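Local structure of flap endonuclease 1 (Methanocaldococcus jannaschii, 1A76) at residues A25-N30 against V169-Y174; W77-E82 against I144-A149; K163-A168 against D272-S277; A181-R186 against L197-E202. The protein cuts the 5'-flaps left by displacement synthesis in DNA replication, and acts in DNA repair, as a flap endonuclease and 5'-3' exonuclease that binds magnesium. All coordinates share one frame; numbering follows the deposited sequence.

Contact 1: residues A25-N30 against V169-Y174; sequences AIDGMN and VVSQDY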
loop_
_atom_site.group_PDB
_atom_site.type_symbol
_atom_site.label_atom_id
_atom_site.label_comp_id
_atom_site.label_asym_id
_atom_site.label_seq_id
_atom_site.Cartn_x
_atom_site.Cartn_y
_atom_site.Cartn_z
ATOM N N ALA A 25 -3.825 -5.894 -7.875
ATOM C CA ALA A 25 -3.749 -6.086 -6.433
ATOM C C ALA A 25 -3.521 -4.676 -5.892
ATOM O O ALA A 25 -2.539 -4.024 -6.239
ATOM C CB ALA A 25 -2.581 -7.000 -6.066
ATOM N N ILE A 26 -4.442 -4.191 -5.075
ATOM C CA ILE A 26 -4.303 -2.851 -4.523
ATOM C C ILE A 26 -3.552 -2.817 -3.195
ATOM O O ILE A 26 -3.893 -3.545 -2.268
ATOM C CB ILE A 26 -5.669 -2.186 -4.282
ATOM C CG1 ILE A 26 -6.403 -1.985 -5.605
ATOM C CG2 ILE A 26 -5.461 -0.821 -3.604
ATOM C CD1 ILE A 26 -7.850 -1.648 -5.437
ATOM N N ASP A 27 -2.529 -1.970 -3.108
ATOM C CA ASP A 27 -1.796 -1.818 -1.859
ATOM C C ASP A 27 -2.763 -1.055 -0.945
ATOM O O ASP A 27 -2.880 0.174 -1.024
ATOM C CB ASP A 27 -0.520 -1.005 -2.065
ATOM C CG ASP A 27 0.258 -0.818 -0.775
ATOM O OD1 ASP A 27 -0.366 -0.771 0.308
ATOM O OD2 ASP A 27 1.494 -0.717 -0.844
ATOM N N GLY A 28 -3.462 -1.812 -0.104
ATOM C CA GLY A 28 -4.458 -1.266 0.799
ATOM C C GLY A 28 -4.086 -0.099 1.685
ATOM O O GLY A 28 -4.762 0.921 1.671
ATOM N N MET A 29 -3.029 -0.240 2.471
ATOM C CA MET A 29 -2.634 0.842 3.363
ATOM C C MET A 29 -2.193 2.055 2.577
ATOM O O MET A 29 -2.463 3.174 2.974
ATOM C CB MET A 29 -1.529 0.384 4.309
ATOM C CG MET A 29 -1.998 -0.714 5.246
ATOM S SD MET A 29 -3.252 -0.125 6.399
ATOM C CE MET A 29 -4.694 -0.763 5.626
ATOM N N ASN A 30 -1.520 1.836 1.456
ATOM C CA ASN A 30 -1.087 2.967 0.659
ATOM C C ASN A 30 -2.310 3.726 0.175
ATOM O O ASN A 30 -2.329 4.958 0.173
ATOM C CB ASN A 30 -0.265 2.523 -0.554
ATOM C CG ASN A 30 0.384 3.700 -1.251
ATOM O OD1 ASN A 30 -0.151 4.228 -2.215
ATOM N ND2 ASN A 30 1.525 4.143 -0.735
ATOM N N VAL A 169 0.330 -4.073 -9.500
ATOM C CA VAL A 169 0.088 -3.626 -8.139
ATOM C C VAL A 169 -0.314 -2.155 -8.257
ATOM O O VAL A 169 0.333 -1.376 -8.958
ATOM C CB VAL A 169 1.376 -3.748 -7.277
ATOM C CG1 VAL A 169 1.210 -2.997 -5.955
ATOM C CG2 VAL A 169 1.697 -5.224 -7.038
ATOM N N VAL A 170 -1.407 -1.785 -7.607
ATOM C CA VAL A 170 -1.851 -0.404 -7.617
ATOM C C VAL A 170 -1.314 0.264 -6.349
ATOM O O VAL A 170 -1.529 -0.218 -5.235
ATOM C CB VAL A 170 -3.384 -0.321 -7.659
ATOM C CG1 VAL A 170 -3.844 1.111 -7.386
ATOM C CG2 VAL A 170 -3.880 -0.796 -9.015
ATOM N N SER A 171 -0.579 1.355 -6.530
ATOM C CA SER A 171 0.002 2.077 -5.409
ATOM C C SER A 171 0.598 3.408 -5.876
ATOM O O SER A 171 0.824 3.601 -7.064
ATOM C CB SER A 171 1.101 1.229 -4.760
ATOM O OG SER A 171 1.737 1.955 -3.716
ATOM N N GLN A 172 0.839 4.323 -4.941
ATOM C CA GLN A 172 1.431 5.614 -5.282
ATOM C C GLN A 172 2.951 5.536 -5.136
ATOM O O GLN A 172 3.687 6.413 -5.607
ATOM C CB GLN A 172 0.884 6.709 -4.368
ATOM C CG GLN A 172 -0.565 7.052 -4.640
ATOM C CD GLN A 172 -0.778 7.505 -6.062
ATOM O OE1 GLN A 172 -0.338 8.585 -6.449
ATOM N NE2 GLN A 172 -1.437 6.680 -6.853
ATOM N N ASP A 173 3.404 4.471 -4.480
ATOM C CA ASP A 173 4.824 4.237 -4.238
ATOM C C ASP A 173 5.432 3.336 -5.313
ATOM O O ASP A 173 4.731 2.561 -5.972
ATOM C CB ASP A 173 5.023 3.582 -2.868
ATOM C CG ASP A 173 4.794 4.543 -1.720
ATOM O OD1 ASP A 173 4.591 5.751 -1.968
ATOM O OD2 ASP A 173 4.820 4.088 -0.562
ATOM N N TYR A 174 6.745 3.433 -5.471
ATOM C CA TYR A 174 7.462 2.636 -6.460
ATOM C C TYR A 174 8.047 1.362 -5.835
ATOM O O TYR A 174 8.478 0.455 -6.537
ATOM C CB TYR A 174 8.590 3.471 -7.083
ATOM C CG TYR A 174 8.119 4.611 -7.958
ATOM C CD1 TYR A 174 7.741 4.391 -9.281
ATOM C CD2 TYR A 174 8.052 5.917 -7.465
ATOM C CE1 TYR A 174 7.305 5.447 -10.090
ATOM C CE2 TYR A 174 7.616 6.974 -8.274
ATOM C CZ TYR A 174 7.248 6.731 -9.574
ATOM O OH TYR A 174 6.821 7.769 -10.375
HETATM O O HOH W 1 3.117 0.187 -2.531
HETATM O O HOH W 2 -2.872 1.477 -3.372
HETATM O O HOH W 3 2.348 7.316 -1.230
#

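Contact 2: residues W77-E82 against I144-A149; sequences WVFDGE and IPYVEA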
loop_
_atom_site.group_PDB
_atom_site.type_symbol
_atom_site.label_atom_id
_atom_site.label_comp_id
_atom_site.label_asym_id
_atom_site.label_seq_id
_atom_site.Cartn_x
_atom_site.Cartn_y
_atom_site.Cartn_z
ATOM N N TRP A 77 -8.054 -6.228 -2.784
ATOM C CA TRP A 77 -7.397 -5.390 -1.797
ATOM C C TRP A 77 -6.428 -6.185 -0.926
ATOM O O TRP A 77 -6.745 -7.274 -0.444
ATOM C CB TRP A 77 -8.454 -4.698 -0.925
ATOM C CG TRP A 77 -9.134 -3.570 -1.630
ATOM C CD1 TRP A 77 -10.038 -3.662 -2.656
ATOM C CD2 TRP A 77 -8.946 -2.170 -1.386
ATOM N NE1 TRP A 77 -10.417 -2.408 -3.061
ATOM C CE2 TRP A 77 -9.766 -1.474 -2.300
ATOM C CE3 TRP A 77 -8.162 -1.435 -0.483
ATOM C CZ2 TRP A 77 -9.828 -0.072 -2.339
ATOM C CZ3 TRP A 77 -8.220 -0.047 -0.522
ATOM C CH2 TRP A 77 -9.051 0.622 -1.444
ATOM N N VAL A 78 -5.240 -5.633 -0.732
ATOM C CA VAL A 78 -4.231 -6.289 0.080
ATOM C C VAL A 78 -3.873 -5.442 1.289
ATOM O O VAL A 78 -3.404 -4.302 1.165
ATOM C CB VAL A 78 -2.956 -6.572 -0.735
ATOM C CG1 VAL A 78 -2.036 -7.470 0.052
ATOM C CG2 VAL A 78 -3.311 -7.233 -2.043
ATOM N N PHE A 79 -4.090 -6.013 2.470
ATOM C CA PHE A 79 -3.801 -5.310 3.701
ATOM C C PHE A 79 -2.551 -5.853 4.376
ATOM O O PHE A 79 -2.085 -6.942 4.045
ATOM C CB PHE A 79 -5.023 -5.374 4.611
ATOM C CG PHE A 79 -6.201 -4.603 4.074
ATOM C CD1 PHE A 79 -6.326 -3.231 4.319
ATOM C CD2 PHE A 79 -7.172 -5.239 3.299
ATOM C CE1 PHE A 79 -7.399 -2.503 3.801
ATOM C CE2 PHE A 79 -8.250 -4.525 2.775
ATOM C CZ PHE A 79 -8.366 -3.155 3.023
ATOM N N ASP A 80 -2.001 -5.070 5.298
ATOM C CA ASP A 80 -0.779 -5.439 6.006
ATOM C C ASP A 80 -1.005 -6.504 7.067
ATOM O O ASP A 80 -0.116 -7.309 7.356
ATOM C CB ASP A 80 -0.171 -4.210 6.702
ATOM C CG ASP A 80 0.596 -3.306 5.756
ATOM O OD1 ASP A 80 0.871 -3.714 4.620
ATOM O OD2 ASP A 80 0.929 -2.174 6.151
ATOM N N GLY A 81 -2.200 -6.524 7.645
ATOM C CA GLY A 81 -2.444 -7.469 8.721
ATOM C C GLY A 81 -1.672 -6.843 9.869
ATOM O O GLY A 81 -0.633 -7.342 10.303
ATOM N N GLU A 82 -2.193 -5.709 10.324
ATOM C CA GLU A 82 -1.619 -4.892 11.389
ATOM C C GLU A 82 -1.334 -5.554 12.742
ATOM O O GLU A 82 -0.283 -5.319 13.337
ATOM C CB GLU A 82 -2.518 -3.671 11.607
ATOM C CG GLU A 82 -3.515 -3.421 10.470
ATOM C CD GLU A 82 -4.611 -4.478 10.397
ATOM O OE1 GLU A 82 -5.383 -4.609 11.377
ATOM O OE2 GLU A 82 -4.698 -5.173 9.359
ATOM N N ILE A 144 -16.240 -7.378 -2.383
ATOM C CA ILE A 144 -14.898 -7.201 -2.949
ATOM C C ILE A 144 -13.884 -7.960 -2.087
ATOM O O ILE A 144 -13.762 -7.710 -0.889
ATOM C CB ILE A 144 -14.478 -5.707 -2.972
ATOM C CG1 ILE A 144 -15.574 -4.840 -3.621
ATOM C CG2 ILE A 144 -13.130 -5.568 -3.681
ATOM C CD1 ILE A 144 -15.973 -5.267 -5.028
ATOM N N PRO A 145 -13.099 -8.849 -2.707
ATOM C CA PRO A 145 -12.106 -9.636 -1.971
ATOM C C PRO A 145 -10.865 -8.893 -1.494
ATOM O O PRO A 145 -10.364 -7.986 -2.167
ATOM C CB PRO A 145 -11.753 -10.749 -2.951
ATOM C CG PRO A 145 -11.910 -10.093 -4.291
ATOM C CD PRO A 145 -13.072 -9.152 -4.149
ATOM N N TYR A 146 -10.379 -9.286 -0.323
ATOM C CA TYR A 146 -9.176 -8.701 0.236
ATOM C C TYR A 146 -8.310 -9.787 0.841
ATOM O O TYR A 146 -8.780 -10.887 1.110
ATOM C CB TYR A 146 -9.500 -7.627 1.293
ATOM C CG TYR A 146 -10.138 -8.095 2.595
ATOM C CD1 TYR A 146 -9.367 -8.633 3.634
ATOM C CD2 TYR A 146 -11.509 -7.930 2.813
ATOM C CE1 TYR A 146 -9.950 -8.992 4.862
ATOM C CE2 TYR A 146 -12.096 -8.283 4.029
ATOM C CZ TYR A 146 -11.316 -8.809 5.046
ATOM O OH TYR A 146 -11.913 -9.142 6.239
ATOM N N VAL A 147 -7.031 -9.478 1.014
ATOM C CA VAL A 147 -6.085 -10.403 1.607
ATOM C C VAL A 147 -5.414 -9.692 2.759
ATOM O O VAL A 147 -5.183 -8.489 2.708
ATOM C CB VAL A 147 -4.949 -10.814 0.634
ATOM C CG1 VAL A 147 -4.409 -12.203 1.025
ATOM C CG2 VAL A 147 -5.423 -10.790 -0.787
ATOM N N GLU A 148 -5.128 -10.436 3.814
ATOM C CA GLU A 148 -4.420 -9.882 4.944
ATOM C C GLU A 148 -3.059 -10.561 4.813
ATOM O O GLU A 148 -2.903 -11.744 5.106
ATOM C CB GLU A 148 -5.145 -10.248 6.241
ATOM C CG GLU A 148 -6.637 -9.937 6.149
ATOM C CD GLU A 148 -7.402 -10.224 7.425
ATOM O OE1 GLU A 148 -7.505 -9.308 8.267
ATOM O OE2 GLU A 148 -7.910 -11.358 7.578
ATOM N N ALA A 149 -2.088 -9.815 4.302
ATOM C CA ALA A 149 -0.748 -10.345 4.104
ATOM C C ALA A 149 -0.095 -10.761 5.418
ATOM O O ALA A 149 -0.448 -10.255 6.483
ATOM C CB ALA A 149 0.123 -9.297 3.406
#

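Contact 3: residues K163-A168 against D272-S277; sequences KGDVWA and DNYSLS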
loop_
_atom_site.group_PDB
_atom_site.type_symbol
_atom_site.label_atom_id
_atom_site.label_comp_id
_atom_site.label_asym_id
_atom_site.label_seq_id
_atom_site.Cartn_x
_atom_site.Cartn_y
_atom_site.Cartn_z
ATOM N N LYS A 163 3.202 -13.862 -9.762
ATOM C CA LYS A 163 2.589 -15.152 -10.094
ATOM C C LYS A 163 1.637 -15.090 -11.275
ATOM O O LYS A 163 1.258 -16.124 -11.817
ATOM C CB LYS A 163 1.806 -15.697 -8.904
ATOM C CG LYS A 163 2.630 -15.940 -7.660
ATOM C CD LYS A 163 1.992 -17.021 -6.813
ATOM C CE LYS A 163 0.536 -16.724 -6.536
ATOM N NZ LYS A 163 -0.131 -17.892 -5.895
ATOM N N GLY A 164 1.222 -13.889 -11.657
ATOM C CA GLY A 164 0.301 -13.765 -12.777
ATOM C C GLY A 164 -1.164 -13.786 -12.385
ATOM O O GLY A 164 -2.044 -13.838 -13.248
ATOM N N ASP A 165 -1.439 -13.754 -11.085
ATOM C CA ASP A 165 -2.814 -13.754 -10.613
ATOM C C ASP A 165 -3.444 -12.389 -10.890
ATOM O O ASP A 165 -4.662 -12.270 -11.054
ATOM C CB ASP A 165 -2.855 -14.080 -9.122
ATOM C CG ASP A 165 -2.720 -15.569 -8.854
ATOM O OD1 ASP A 165 -2.702 -16.361 -9.828
ATOM O OD2 ASP A 165 -2.629 -15.945 -7.673
ATOM N N VAL A 166 -2.602 -11.358 -10.929
ATOM C CA VAL A 166 -3.048 -10.001 -11.226
ATOM C C VAL A 166 -2.017 -9.397 -12.167
ATOM O O VAL A 166 -0.855 -9.809 -12.177
ATOM C CB VAL A 166 -3.148 -9.117 -9.953
ATOM C CG1 VAL A 166 -4.263 -9.624 -9.059
ATOM C CG2 VAL A 166 -1.808 -9.102 -9.216
ATOM N N TRP A 167 -2.444 -8.406 -12.943
ATOM C CA TRP A 167 -1.578 -7.754 -13.917
ATOM C C TRP A 167 -0.583 -6.765 -13.309
ATOM O O TRP A 167 0.532 -6.599 -13.811
ATOM C CB TRP A 167 -2.443 -7.026 -14.934
ATOM C CG TRP A 167 -1.692 -6.524 -16.121
ATOM C CD1 TRP A 167 -1.068 -7.273 -17.083
ATOM C CD2 TRP A 167 -1.525 -5.158 -16.503
ATOM N NE1 TRP A 167 -0.521 -6.450 -18.046
ATOM C CE2 TRP A 167 -0.789 -5.148 -17.713
ATOM C CE3 TRP A 167 -1.926 -3.937 -15.942
ATOM C CZ2 TRP A 167 -0.450 -3.965 -18.369
ATOM C CZ3 TRP A 167 -1.586 -2.769 -16.595
ATOM C CH2 TRP A 167 -0.855 -2.790 -17.797
ATOM N N ALA A 168 -0.992 -6.105 -12.231
ATOM C CA ALA A 168 -0.137 -5.126 -11.592
ATOM C C ALA A 168 -0.548 -4.813 -10.166
ATOM O O ALA A 168 -1.623 -5.226 -9.685
ATOM C CB ALA A 168 -0.127 -3.826 -12.417
ATOM N N ASP A 272 -0.773 -17.829 -0.236
ATOM C CA ASP A 272 -1.530 -18.212 -1.418
ATOM C C ASP A 272 -3.004 -18.325 -1.046
ATOM O O ASP A 272 -3.854 -18.539 -1.903
ATOM C CB ASP A 272 -1.030 -19.551 -1.951
ATOM C CG ASP A 272 0.344 -19.451 -2.564
ATOM O OD1 ASP A 272 0.498 -18.658 -3.509
ATOM O OD2 ASP A 272 1.264 -20.160 -2.104
ATOM N N ASN A 273 -3.296 -18.167 0.241
ATOM C CA ASN A 273 -4.664 -18.263 0.729
ATOM C C ASN A 273 -5.505 -17.014 0.495
ATOM O O ASN A 273 -5.637 -16.164 1.370
ATOM C CB ASN A 273 -4.671 -18.597 2.220
ATOM C CG ASN A 273 -6.012 -19.128 2.688
ATOM O OD1 ASN A 273 -6.936 -19.301 1.891
ATOM N ND2 ASN A 273 -6.127 -19.388 3.986
ATOM N N TYR A 274 -6.078 -16.912 -0.697
ATOM C CA TYR A 274 -6.928 -15.780 -1.040
ATOM C C TYR A 274 -7.735 -16.157 -2.266
ATOM O O TYR A 274 -7.497 -17.197 -2.876
ATOM C CB TYR A 274 -6.078 -14.529 -1.328
ATOM C CG TYR A 274 -5.051 -14.715 -2.424
ATOM C CD1 TYR A 274 -5.437 -14.801 -3.763
ATOM C CD2 TYR A 274 -3.696 -14.819 -2.124
ATOM C CE1 TYR A 274 -4.501 -14.987 -4.771
ATOM C CE2 TYR A 274 -2.752 -15.003 -3.125
ATOM C CZ TYR A 274 -3.157 -15.086 -4.443
ATOM O OH TYR A 274 -2.220 -15.262 -5.432
ATOM N N SER A 275 -8.694 -15.316 -2.622
ATOM C CA SER A 275 -9.530 -15.551 -3.789
ATOM C C SER A 275 -9.784 -14.229 -4.485
ATOM O O SER A 275 -9.927 -13.195 -3.842
ATOM C CB SER A 275 -10.866 -16.183 -3.385
ATOM O OG SER A 275 -11.636 -16.491 -4.528
ATOM N N LEU A 276 -9.831 -14.271 -5.808
ATOM C CA LEU A 276 -10.062 -13.085 -6.612
ATOM C C LEU A 276 -11.545 -12.982 -6.970
ATOM O O LEU A 276 -11.972 -12.035 -7.630
ATOM C CB LEU A 276 -9.217 -13.168 -7.884
ATOM C CG LEU A 276 -7.707 -12.958 -7.723
ATOM C CD1 LEU A 276 -7.110 -14.102 -6.924
ATOM C CD2 LEU A 276 -7.054 -12.866 -9.095
ATOM N N SER A 277 -12.324 -13.958 -6.508
ATOM C CA SER A 277 -13.751 -14.013 -6.774
ATOM C C SER A 277 -14.513 -12.853 -6.149
ATOM O O SER A 277 -14.243 -12.461 -5.016
ATOM C CB SER A 277 -14.335 -15.330 -6.244
ATOM O OG SER A 277 -13.970 -16.426 -7.061
#

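Contact 4: residues A181-R186 against L197-E202; sequences APRVVR and LIELNE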
loop_
_atom_site.group_PDB
_atom_site.type_symbol
_atom_site.label_atom_id
_atom_site.label_comp_id
_atom_site.label_asym_id
_atom_site.label_seq_id
_atom_site.Cartn_x
_atom_site.Cartn_y
_atom_site.Cartn_z
ATOM N N ALA A 181 7.754 -6.885 -8.306
ATOM C CA ALA A 181 6.473 -6.677 -8.987
ATOM C C ALA A 181 6.777 -6.363 -10.456
ATOM O O ALA A 181 7.506 -5.415 -10.755
ATOM C CB ALA A 181 5.726 -5.523 -8.366
ATOM N N PRO A 182 6.196 -7.130 -11.390
ATOM C CA PRO A 182 6.475 -6.861 -12.807
ATOM C C PRO A 182 5.913 -5.524 -13.271
ATOM O O PRO A 182 6.487 -4.859 -14.128
ATOM C CB PRO A 182 5.832 -8.043 -13.544
ATOM C CG PRO A 182 5.434 -9.016 -12.481
ATOM C CD PRO A 182 5.246 -8.242 -11.223
ATOM N N ARG A 183 4.797 -5.119 -12.686
ATOM C CA ARG A 183 4.181 -3.860 -13.068
ATOM C C ARG A 183 3.549 -3.154 -11.885
ATOM O O ARG A 183 2.971 -3.789 -11.011
ATOM C CB ARG A 183 3.091 -4.103 -14.107
ATOM C CG ARG A 183 3.552 -4.205 -15.536
ATOM C CD ARG A 183 2.390 -4.647 -16.421
ATOM N NE ARG A 183 2.809 -5.730 -17.299
ATOM C CZ ARG A 183 2.734 -7.021 -16.991
ATOM N NH1 ARG A 183 2.236 -7.411 -15.827
ATOM N NH2 ARG A 183 3.147 -7.926 -17.864
ATOM N N VAL A 184 3.646 -1.829 -11.892
ATOM C CA VAL A 184 3.051 -0.988 -10.866
ATOM C C VAL A 184 2.269 0.079 -11.632
ATOM O O VAL A 184 2.713 0.547 -12.682
ATOM C CB VAL A 184 4.125 -0.279 -9.988
ATOM C CG1 VAL A 184 3.478 0.852 -9.186
ATOM C CG2 VAL A 184 4.780 -1.292 -9.050
ATOM N N VAL A 185 1.086 0.428 -11.138
ATOM C CA VAL A 185 0.302 1.477 -11.780
ATOM C C VAL A 185 -0.051 2.497 -10.710
ATOM O O VAL A 185 -0.668 2.154 -9.702
ATOM C CB VAL A 185 -0.989 0.945 -12.406
ATOM C CG1 VAL A 185 -1.731 2.104 -13.077
ATOM C CG2 VAL A 185 -0.683 -0.154 -13.412
ATOM N N ARG A 186 0.370 3.738 -10.930
ATOM C CA ARG A 186 0.123 4.831 -10.001
ATOM C C ARG A 186 -0.981 5.748 -10.515
ATOM O O ARG A 186 -1.385 5.656 -11.680
ATOM C CB ARG A 186 1.400 5.638 -9.798
ATOM C CG ARG A 186 2.624 4.788 -9.440
ATOM C CD ARG A 186 3.668 5.669 -8.781
ATOM N NE ARG A 186 3.760 6.910 -9.530
ATOM C CZ ARG A 186 3.569 8.128 -9.039
ATOM N NH1 ARG A 186 3.272 8.314 -7.768
ATOM N NH2 ARG A 186 3.647 9.164 -9.858
ATOM N N LEU A 197 2.111 3.802 -15.604
ATOM C CA LEU A 197 2.565 2.426 -15.541
ATOM C C LEU A 197 4.087 2.340 -15.527
ATOM O O LEU A 197 4.775 3.022 -16.299
ATOM C CB LEU A 197 2.019 1.636 -16.739
ATOM C CG LEU A 197 2.556 0.211 -16.909
ATOM C CD1 LEU A 197 1.945 -0.692 -15.857
ATOM C CD2 LEU A 197 2.249 -0.293 -18.305
ATOM N N ILE A 198 4.598 1.505 -14.628
ATOM C CA ILE A 198 6.032 1.262 -14.514
ATOM C C ILE A 198 6.215 -0.239 -14.711
ATOM O O ILE A 198 5.656 -1.043 -13.960
ATOM C CB ILE A 198 6.609 1.644 -13.117
ATOM C CG1 ILE A 198 6.394 3.133 -12.825
ATOM C CG2 ILE A 198 8.119 1.349 -13.085
ATOM C CD1 ILE A 198 5.285 3.423 -11.836
ATOM N N GLU A 199 6.963 -0.618 -15.744
ATOM C CA GLU A 199 7.237 -2.029 -16.015
ATOM C C GLU A 199 8.657 -2.315 -15.562
ATOM O O GLU A 199 9.599 -1.749 -16.109
ATOM C CB GLU A 199 7.113 -2.347 -17.515
ATOM C CG GLU A 199 6.797 -3.815 -17.793
ATOM C CD GLU A 199 7.164 -4.265 -19.201
ATOM O OE1 GLU A 199 7.123 -3.426 -20.127
ATOM O OE2 GLU A 199 7.489 -5.463 -19.381
ATOM N N LEU A 200 8.803 -3.195 -14.576
ATOM C CA LEU A 200 10.119 -3.545 -14.023
ATOM C C LEU A 200 11.138 -3.968 -15.090
ATOM O O LEU A 200 12.284 -3.521 -15.072
ATOM C CB LEU A 200 9.974 -4.647 -12.969
ATOM C CG LEU A 200 11.220 -5.087 -12.169
ATOM C CD1 LEU A 200 11.791 -3.917 -11.347
ATOM C CD2 LEU A 200 10.853 -6.247 -11.239
ATOM N N ASN A 201 10.718 -4.824 -16.017
ATOM C CA ASN A 201 11.607 -5.268 -17.081
ATOM C C ASN A 201 12.145 -4.074 -17.853
ATOM O O ASN A 201 13.319 -4.038 -18.197
ATOM C CB ASN A 201 10.887 -6.210 -18.048
ATOM C CG ASN A 201 11.854 -6.973 -18.931
ATOM O OD1 ASN A 201 12.694 -7.726 -18.438
ATOM N ND2 ASN A 201 11.748 -6.778 -20.238
ATOM N N GLU A 202 11.283 -3.103 -18.131
ATOM C CA GLU A 202 11.715 -1.918 -18.858
ATOM C C GLU A 202 12.730 -1.103 -18.053
ATOM O O GLU A 202 13.723 -0.624 -18.608
ATOM C CB GLU A 202 10.515 -1.040 -19.210
ATOM C CG GLU A 202 10.850 0.440 -19.326
ATOM C CD GLU A 202 9.779 1.218 -20.063
ATOM O OE1 GLU A 202 8.640 1.281 -19.559
ATOM O OE2 GLU A 202 10.074 1.764 -21.147
HETATM O O HOH W 4 8.334 -6.169 -16.022
#

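Contact 1: residues A25-N30 against V169-Y174
N30, in the first turn of helix 28-38, reaches across to the loop that follows strand 168-170. Its CB passes S171 OG, and CG, anti to the backbone N (chi1 -170°), sits 3.3 Å from that oxygen, S171 OG. N30 OD1 accepts from Q172 N at 2.9 Å, with the donor above the carbonyl plane. N30 ND2 lies 3.3 Å from D173 OD2, but the angle is too poor for a hydrogen bond. A water that donates to D173 OD1 takes a weak bond from N30 ND2.

Before the helix the two segments run as parallel strands. V170 N donates to A25 O, and D27 N donates to V170 O at 2.9 Å. I26 and V170 lie side by side on one face of the sheet; A25 and V169 share the other.

D27 N-caps the helix: D27 OD1 accepts from N30 N at 3.1 Å. D27 OD2 is joined to S171 OG through a water. S171 OG accepts from D173 N at 3.1 Å, an ST turn.

D27 ends its strand and is a predicted ligand of the first magnesium. D173, in the loop just beyond strand 168-170, is one of the second. Such acidic clusters mark PIN-type nucleases. D27 OD2 and D173 OD2 stay 5.9 Å apart. Their like charges would probably favour bound cations, and a manganese ion lies about 4 Å from the D173 side chain.

Contact 2: residues W77-E82 against I144-A149
F79 turns the edge of its ring toward the face of Y146, an offset edge-to-face pair. The planes stand at 89° and the centroids are 5.7 Å apart. F79 CE2 comes within 3.7 Å of Y146 CB, which lies in the plane of the F79 ring. Y146 CG sits between its backbone N and carbonyl carbon (chi1 68°), and this places its ring beside that edge. W77 lies on the same face of the sheet. Its CB meets Y146 CB, and its CD1 touches I144 CG2 at 3.8 Å. V78 and V147 occupy the other face.

Four backbone bonds pair strand 74-79 of the N-domain in parallel with strand 146-148 of the I-domain. W77 N donates to P145 O, and V147 N to W77 O. F79 N donates to V147 O at 2.7 Å with an angle of 174°. A149 N closes the ladder on F79 O.

Strand 146-148 is an outermost strand of the sheet. Helices 129-142 and 28-38 meet the W77 and F79 face, through L139 and through A31, F35 and M29. K136 pairs with both E82 and E148. Helix 153-162 lies on the V78 and V147 face through M160. Past the strand end, D80, a predicted magnesium ligand, accepts from G153 N.

Contact 3: residues K163-A168 against D272-S277
D165 OD2 takes a hydrogen bond from Y274 OH. At 2.4 Å between D165 OD2 and Y274 OH it is shorter than a normal bond, so its exact length is doubtful. The oxygen lies at the edge of the tyrosine ring, in its plane, and the carboxylate stands 80° from the ring. Y274 CG is placed between its backbone N and carbonyl carbon (chi1 57°), and the ring reaches across to segment 163-168. L276 packs tightly beside this bond, its CD2 3.1 Å from D165 O. V166 CG1 is a looser neighbour, 4.3 Å from L276 CD2. V166 is buried and also meets A25 of strand 23-27.

Both segments are irregular. Segment 163-168 leads from helix 153-162 to strand 168-170, and G164 leaves the helix in a Schellman motif. Segment 272-277 lies between helices 258-266 and 283-292, so the contact fastens that later loop beside the sheet.

The solvent side is ionic and more open. K163, an exposed residue, belongs to a salt-bridge network with D165 and D272. It bends at chi3 and brings NZ to D272 OD1 at 2.6 Å, on the anti side of the carboxylate. D272 OD1 also bonds Y159 OH. The salt bridge within the segment is long, 3.6 Å from K163 NZ to D165 OD2.

Contact 4: residues A181-R186 against L197-E202
The R186 guanidinium has I198 CD1 at its edge, near its plane. The same methyl lies 3.8 Å from R186 CG, lower on the arginine chain. The R183 guanidinium is flanked differently: E199 CG approaches it obliquely. R183 and E199 run side by side and point the same way, their guanidinium and carboxylate planes only 17° apart. They do not pair, since R183 NE and E199 OE2 are 5.1 Å apart; what meets is R183 CG and E199 CG, at 4.0 Å. The polar ends of both arginines are engaged elsewhere. R183 NH1 donates to W167 O and its guanidinium makes a cation-pi contact with the W167 ring. R186 NH1 reaches Q172 O, while R186 NE forms a salt bridge with E196.

L197 lies on the face shared with R183 and V185. With chi1 at 173° the leucine extends away from its own N, and its CD1 turns back over the partner strand to V185 CG2 at 3.6 Å and R183 CG at 3.9 Å. On the other face V184 CG1 lies 4.1 Å from I198 CD1.

V184 and I198 form a hydrogen-bonded antiparallel pair. I198 N donates to V184 O at 2.9 Å, and V184 N donates to I198 O. Beyond the strands L200 N bonds P182 O, and a water links that oxygen to N201 N.

This is the beta hairpin of strands 183-186 and 196-199. Strand 183-186 borders 168-170, and 196-199 borders the short strand 12-13. E199 occupies the N-cap position of helix 200-207. P182 rests on A161 and K162 of helix 153-162.

From the N terminus, strand 23-27 comes first, and contact 1 closes a long loop by pairing it with strand 168-170. That loop holds contact 2, where strand 74-79 meets 146-148. Through these two pairings the N-domain and I-domain regions share one sheet, with strands 23-27 and 74-79 as neighbours. Contact 3 starts at 163-168, before contact 1 is complete, and ends at 272-277, so the two cross. Contact 4 is a short hairpin within the span of contact 3. It follows contact 1 in series and extends the sheet beyond strand 168-170. Contacts 2 and 4 lie at opposite flanks, their centres about 21 Å apart, while segment 272-277 packs against P145 and V147 of contact 2.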